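Long-range contacts in serpin B3 (PDB 4ZK3), which belongs to the serpin family of protease inhibitors, probably traps target proteases through its reactive loop, and is linked to psoriasis through the aggregating Pso p27: residues A[101-106]-A[178-183]; A[45-50]-A[311-316]. All coordinates share one frame; numbering follows the deposited sequence.

Interactions 1 and 2 lie in one serpin domain, with their centres 27 Å apart and their nearest atoms about 14 Å apart, so they do not touch. Interaction 1 is central, its centre about 11 Å from that of the chain, and joins two strands of the serpin A sheet; interaction 2, its centre about 25 Å out, joins the turn leading into helix 47-57 to the loop leading into 315-318. In sequence, both segments of interaction 1 fall between the two of interaction 2. Helix 31-42 is their common neighbour: Ile-32 and Met-40 meet side chains of interaction 1, whereas Val-41 and Leu-42 meet those of interaction 2. Of the two, interaction 1 borders strand 340-351, the inserted reactive-loop strand expected of a cleaved serpin.

Interaction 1. Residues A[101-106]-A[178-183]; sequences LKIANK and NAIYFK
Leu-101, Tyr-181 and Asn-178 give up the most surface where strands 101-106 and 178-183 pair in the serpin A sheet. Their axes run almost exactly antiparallel. Leu-101 faces Phe-182 as a non-hydrogen-bonded pair. Its CG is anti to the backbone N (chi1 180°), which carries CD1 across to the other strand, 3.5 Å from Tyr-181 O and 4.0 Å from Phe-182 CB. Tyr-181 belongs to the next, hydrogen-bonded pair: Lys-102 N reaches Tyr-181 O at 2.9 Å, and Tyr-181 N returns the bond to Lys-102 O. On this opposite face of the sheet the extended lysine chain runs obliquely past the phenol ring, Lys-102 CE lying 3.8 Å from Tyr-181 CD2. The phenol oxygen bonds outside the contact, to Glu-342. Two further bonds link Ala-104 and Ala-179, N to O in both directions.

Asn-178 crosses Asn-105 at the other end, their amide planes 46° apart. The bond from Asn-105 ND2 to Asn-178 OD1 is short, 2.9 Å, yet its N-H...O angle of 121° makes it weak. Ser-36 OG is the stronger partner of that ND2, so the buried amide is held chiefly from outside the strand pair. Asn-178 OD1 also lies 3.5 Å from Ile-103 CG1, beside the apolar contact between Ile-103 CD1 and Ile-180 CD1 at 4.1 Å.

The face bearing Leu-101, Ile-103, Ile-180 and Phe-182 packs on helix 31-42 and on strand 380-387, where Leu-382 and Phe-383 meet it. Along its other edge, strand 178-183 hydrogen-bonds through its backbone to strand 340-351, which also pairs antiparallel with strand 325-336, as expected of a reactive loop inserted in the A sheet of a cleaved serpin.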
loop_
_atom_site.group_PDB
_atom_site.type_symbol
_atom_site.label_atom_id
_atom_site.label_comp_id
_atom_site.label_asym_id
_atom_site.label_seq_id
_atom_site.Cartn_x
_atom_site.Cartn_y
_atom_site.Cartn_z
ATOM N N LEU A 101 9.985 -2.527 -10.239
ATOM C CA LEU A 101 9.533 -1.944 -9.000
ATOM C C LEU A 101 10.063 -0.510 -8.921
ATOM O O LEU A 101 11.260 -0.283 -9.100
ATOM C CB LEU A 101 10.041 -2.778 -7.820
ATOM C CG LEU A 101 9.581 -2.177 -6.508
ATOM C CD1 LEU A 101 8.037 -2.085 -6.328
ATOM C CD2 LEU A 101 10.173 -2.947 -5.373
ATOM N N LYS A 102 9.204 0.462 -8.661
ATOM C CA LYS A 102 9.668 1.788 -8.555
ATOM C C LYS A 102 8.800 2.582 -7.624
ATOM O O LYS A 102 7.607 2.322 -7.471
ATOM C CB LYS A 102 9.811 2.479 -9.886
ATOM C CG LYS A 102 8.587 2.615 -10.689
ATOM C CD LYS A 102 8.779 3.351 -12.004
ATOM C CE LYS A 102 7.530 3.165 -12.834
ATOM N NZ LYS A 102 7.340 4.190 -13.924
ATOM N N ILE A 103 9.433 3.533 -6.961
ATOM C CA ILE A 103 8.752 4.382 -6.004
ATOM C C ILE A 103 9.319 5.758 -6.105
ATOM O O ILE A 103 10.540 5.912 -6.165
ATOM C CB ILE A 103 8.872 3.766 -4.611
ATOM C CG1 ILE A 103 7.962 4.478 -3.598
ATOM C CG2 ILE A 103 10.312 3.733 -4.156
ATOM C CD1 ILE A 103 7.695 3.609 -2.424
ATOM N N ALA A 104 8.463 6.761 -6.021
ATOM C CA ALA A 104 8.925 8.137 -6.038
ATOM C C ALA A 104 8.113 8.986 -5.062
ATOM O O ALA A 104 6.902 8.738 -4.841
ATOM C CB ALA A 104 8.735 8.686 -7.434
ATOM N N ASN A 105 8.771 10.025 -4.573
ATOM C CA ASN A 105 8.234 10.999 -3.690
ATOM C C ASN A 105 8.390 12.346 -4.311
ATOM O O ASN A 105 9.403 12.632 -4.921
ATOM C CB ASN A 105 9.023 10.931 -2.367
ATOM C CG ASN A 105 8.739 9.683 -1.615
ATOM O OD1 ASN A 105 9.644 8.884 -1.233
ATOM N ND2 ASN A 105 7.494 9.466 -1.404
ATOM N N LYS A 106 7.403 13.207 -4.162
ATOM C CA LYS A 106 7.485 14.539 -4.707
ATOM C C LYS A 106 6.735 15.588 -3.890
ATOM O O LYS A 106 5.676 15.339 -3.382
ATOM C CB LYS A 106 6.959 14.562 -6.169
ATOM C CG LYS A 106 7.302 15.864 -6.924
ATOM C CD LYS A 106 6.997 15.736 -8.402
ATOM C CE LYS A 106 7.318 16.996 -9.176
ATOM N NZ LYS A 106 7.260 16.818 -10.674
ATOM N N ASN A 178 3.415 10.464 -2.794
ATOM C CA ASN A 178 4.136 9.243 -3.035
ATOM C C ASN A 178 3.444 8.394 -4.096
ATOM O O ASN A 178 2.229 8.219 -4.061
ATOM C CB ASN A 178 4.200 8.348 -1.769
ATOM C CG ASN A 178 4.884 7.046 -2.037
ATOM O OD1 ASN A 178 6.133 6.978 -2.004
ATOM N ND2 ASN A 178 4.139 6.055 -2.387
ATOM N N ALA A 179 4.201 7.880 -5.069
ATOM C CA ALA A 179 3.692 6.876 -6.010
ATOM C C ALA A 179 4.580 5.647 -6.025
ATOM O O ALA A 179 5.817 5.751 -6.027
ATOM C CB ALA A 179 3.607 7.436 -7.431
ATOM N N ILE A 180 3.941 4.491 -6.071
ATOM C CA ILE A 180 4.609 3.187 -6.093
ATOM C C ILE A 180 4.003 2.325 -7.205
ATOM O O ILE A 180 2.766 2.378 -7.466
ATOM C CB ILE A 180 4.490 2.471 -4.722
ATOM C CG1 ILE A 180 5.246 1.156 -4.721
ATOM C CG2 ILE A 180 3.008 2.168 -4.364
ATOM C CD1 ILE A 180 5.325 0.452 -3.348
ATOM N N TYR A 181 4.875 1.577 -7.917
ATOM C CA TYR A 181 4.478 0.825 -9.095
ATOM C C TYR A 181 5.275 -0.473 -9.192
ATOM O O TYR A 181 6.497 -0.474 -9.009
ATOM C CB TYR A 181 4.667 1.641 -10.391
ATOM C CG TYR A 181 4.322 0.838 -11.606
ATOM C CD1 TYR A 181 3.010 0.719 -11.994
ATOM C CD2 TYR A 181 5.316 0.133 -12.349
ATOM C CE1 TYR A 181 2.639 -0.046 -13.078
ATOM C CE2 TYR A 181 4.942 -0.654 -13.447
ATOM C CZ TYR A 181 3.611 -0.727 -13.819
ATOM O OH TYR A 181 3.160 -1.483 -14.901
ATOM N N PHE A 182 4.569 -1.577 -9.431
ATOM C CA PHE A 182 5.150 -2.879 -9.549
ATOM C C PHE A 182 4.500 -3.603 -10.746
ATOM O O PHE A 182 3.281 -3.608 -10.867
ATOM C CB PHE A 182 4.889 -3.676 -8.295
ATOM C CG PHE A 182 5.200 -5.122 -8.452
ATOM C CD1 PHE A 182 6.525 -5.531 -8.628
ATOM C CD2 PHE A 182 4.182 -6.067 -8.481
ATOM C CE1 PHE A 182 6.822 -6.898 -8.803
ATOM C CE2 PHE A 182 4.463 -7.394 -8.640
ATOM C CZ PHE A 182 5.774 -7.824 -8.793
ATOM N N LYS A 183 5.293 -4.195 -11.635
ATOM C CA LYS A 183 4.747 -5.155 -12.582
ATOM C C LYS A 183 5.719 -6.299 -12.712
ATOM O O LYS A 183 6.872 -6.074 -12.908
ATOM C CB LYS A 183 4.498 -4.536 -13.954
ATOM C CG LYS A 183 3.736 -5.475 -14.917
ATOM C CD LYS A 183 3.616 -4.857 -16.327
ATOM C CE LYS A 183 3.105 -5.878 -17.337
ATOM N NZ LYS A 183 2.170 -5.184 -18.282
#

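Interaction 2. Residues A[45-50]-A[311-316]; sequences AKDNTA and DADLSG
Asp-313 meets both Lys-46 and Thr-49, tying the turn that leads into helix 47-57 of the serpin fold to the 311-316 loop. Its side chain closes an Asx turn just where the chain enters the short, weakly bonded helix around 315-318. Two hydrogen bonds cross the contact, both through the backbone of this aspartate. Its N-H points at the hydroxyl oxygen of Thr-49, with Asp-313 N 2.7 Å from Thr-49 OG1 and an N-H...O angle of 164°; its carbonyl accepts from Lys-46, whose N lies 2.9 Å from Asp-313 O and 31° out of the carbonyl plane. The threonine oxygen is brought there by a chi1 of -72°, with OG1 anti to the carbonyl carbon, while CG2 rests against the carbonyl oxygen of Asp-313.

Around these bonds the aliphatic part of Lys-46 lies against the oxygens of the turn. The lysine, bent at its second torsion, passes obliquely over it: Lys-46 CB lies 3.2 Å from Asp-313 OD2, and Lys-46 CG 3.3 Å from Ser-315 OG. Farther along, CE reaches Gly-316. The charged end forms no salt bridge here, Lys-46 NZ being 7.0 Å from Asp-313 OD1. Asp-47 adds a second carboxylate, set almost at right angles to that of Asp-313, and the proximity of the two probably raises the cost of both being charged. On the buried side, Ala-45 CB meets Leu-314 CD2 at 3.9 Å.

In the second shell, Val-41 of helix 31-42 and Ile-307 cover Leu-314, and Ile-307 with Asp-306 also borders Thr-49. Arg-321 NE bonds to Ala-312 O, fixing the loop just ahead of Asp-313. The aspartate itself is steadied from within its segment, since Asp-313 OD1 accepts from Ser-315 N at 3.0 Å and, through its syn lone pair, from Ser-315 OG at 2.6 Å.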
loop_
_atom_site.group_PDB
_atom_site.type_symbol
_atom_site.label_atom_id
_atom_site.label_comp_id
_atom_site.label_asym_id
_atom_site.label_seq_id
_atom_site.Cartn_x
_atom_site.Cartn_y
_atom_site.Cartn_z
ATOM N N ALA A 45 7.367 18.169 11.136
ATOM C CA ALA A 45 6.483 18.323 12.298
ATOM C C ALA A 45 7.323 18.560 13.581
ATOM O O ALA A 45 8.505 18.213 13.624
ATOM C CB ALA A 45 5.606 17.078 12.478
ATOM N N LYS A 46 6.705 19.158 14.598
ATOM C CA LYS A 46 7.364 19.332 15.882
ATOM C C LYS A 46 6.486 18.857 17.020
ATOM O O LYS A 46 5.271 18.688 16.883
ATOM C CB LYS A 46 7.662 20.806 16.179
ATOM C CG LYS A 46 8.509 21.560 15.196
ATOM C CD LYS A 46 9.937 21.093 15.218
ATOM C CE LYS A 46 10.768 21.993 14.316
ATOM N NZ LYS A 46 12.048 21.327 13.975
ATOM N N ASP A 47 7.142 18.715 18.171
ATOM C CA ASP A 47 6.462 18.548 19.459
ATOM C C ASP A 47 5.435 17.474 19.342
ATOM O O ASP A 47 5.730 16.350 18.897
ATOM C CB ASP A 47 5.794 19.859 19.939
ATOM C CG ASP A 47 6.805 20.967 20.237
ATOM O OD1 ASP A 47 8.021 20.677 20.339
ATOM O OD2 ASP A 47 6.373 22.139 20.336
ATOM N N ASN A 48 4.212 17.834 19.682
ATOM C CA ASN A 48 3.148 16.863 19.778
ATOM C C ASN A 48 2.666 16.373 18.409
ATOM O O ASN A 48 2.263 15.199 18.278
ATOM C CB ASN A 48 1.979 17.489 20.514
ATOM C CG ASN A 48 1.257 16.500 21.383
ATOM O OD1 ASN A 48 1.895 15.747 22.138
ATOM N ND2 ASN A 48 -0.082 16.488 21.288
ATOM N N THR A 49 2.693 17.284 17.417
ATOM C CA THR A 49 2.250 16.992 16.040
ATOM C C THR A 49 3.117 15.780 15.593
ATOM O O THR A 49 2.588 14.734 15.210
ATOM C CB THR A 49 2.350 18.224 15.089
ATOM O OG1 THR A 49 1.348 19.193 15.404
ATOM C CG2 THR A 49 2.055 17.843 13.663
ATOM N N ALA A 50 4.432 15.887 15.778
ATOM C CA ALA A 50 5.346 14.811 15.431
ATOM C C ALA A 50 5.122 13.557 16.242
ATOM O O ALA A 50 5.184 12.424 15.698
ATOM C CB ALA A 50 6.821 15.285 15.528
ATOM N N ASP A 311 -3.954 23.230 16.331
ATOM C CA ASP A 311 -2.791 22.910 17.157
ATOM C C ASP A 311 -1.579 22.492 16.323
ATOM O O ASP A 311 -0.490 22.351 16.869
ATOM C CB ASP A 311 -3.063 21.728 18.105
ATOM C CG ASP A 311 -4.142 22.017 19.155
ATOM O OD1 ASP A 311 -4.416 23.220 19.428
ATOM O OD2 ASP A 311 -4.700 21.021 19.700
ATOM N N ALA A 312 -1.763 22.258 15.028
ATOM C CA ALA A 312 -0.704 21.713 14.159
ATOM C C ALA A 312 0.603 22.423 14.361
ATOM O O ALA A 312 0.639 23.658 14.363
ATOM C CB ALA A 312 -1.140 21.864 12.688
ATOM N N ASP A 313 1.692 21.693 14.521
ATOM C CA ASP A 313 2.992 22.317 14.454
ATOM C C ASP A 313 3.836 21.630 13.343
ATOM O O ASP A 313 4.404 20.559 13.570
ATOM C CB ASP A 313 3.712 22.278 15.804
ATOM C CG ASP A 313 5.023 23.078 15.798
ATOM O OD1 ASP A 313 5.489 23.539 14.719
ATOM O OD2 ASP A 313 5.632 23.239 16.873
ATOM N N LEU A 314 3.924 22.323 12.199
ATOM C CA LEU A 314 4.649 21.923 11.004
ATOM C C LEU A 314 5.638 23.012 10.728
ATOM O O LEU A 314 6.007 23.290 9.573
ATOM C CB LEU A 314 3.656 21.819 9.840
ATOM C CG LEU A 314 2.767 20.571 9.841
ATOM C CD1 LEU A 314 1.814 20.516 8.632
ATOM C CD2 LEU A 314 3.656 19.326 9.882
ATOM N N SER A 315 6.108 23.635 11.803
ATOM C CA SER A 315 7.020 24.764 11.708
ATOM C C SER A 315 8.370 24.316 11.196
ATOM O O SER A 315 9.221 25.155 10.800
ATOM C CB SER A 315 7.170 25.434 13.089
ATOM O OG SER A 315 7.759 24.570 14.033
ATOM N N GLY A 316 8.607 22.998 11.208
ATOM C CA GLY A 316 9.825 22.453 10.565
ATOM C C GLY A 316 9.821 22.535 9.020
ATOM O O GLY A 316 10.859 22.336 8.346
#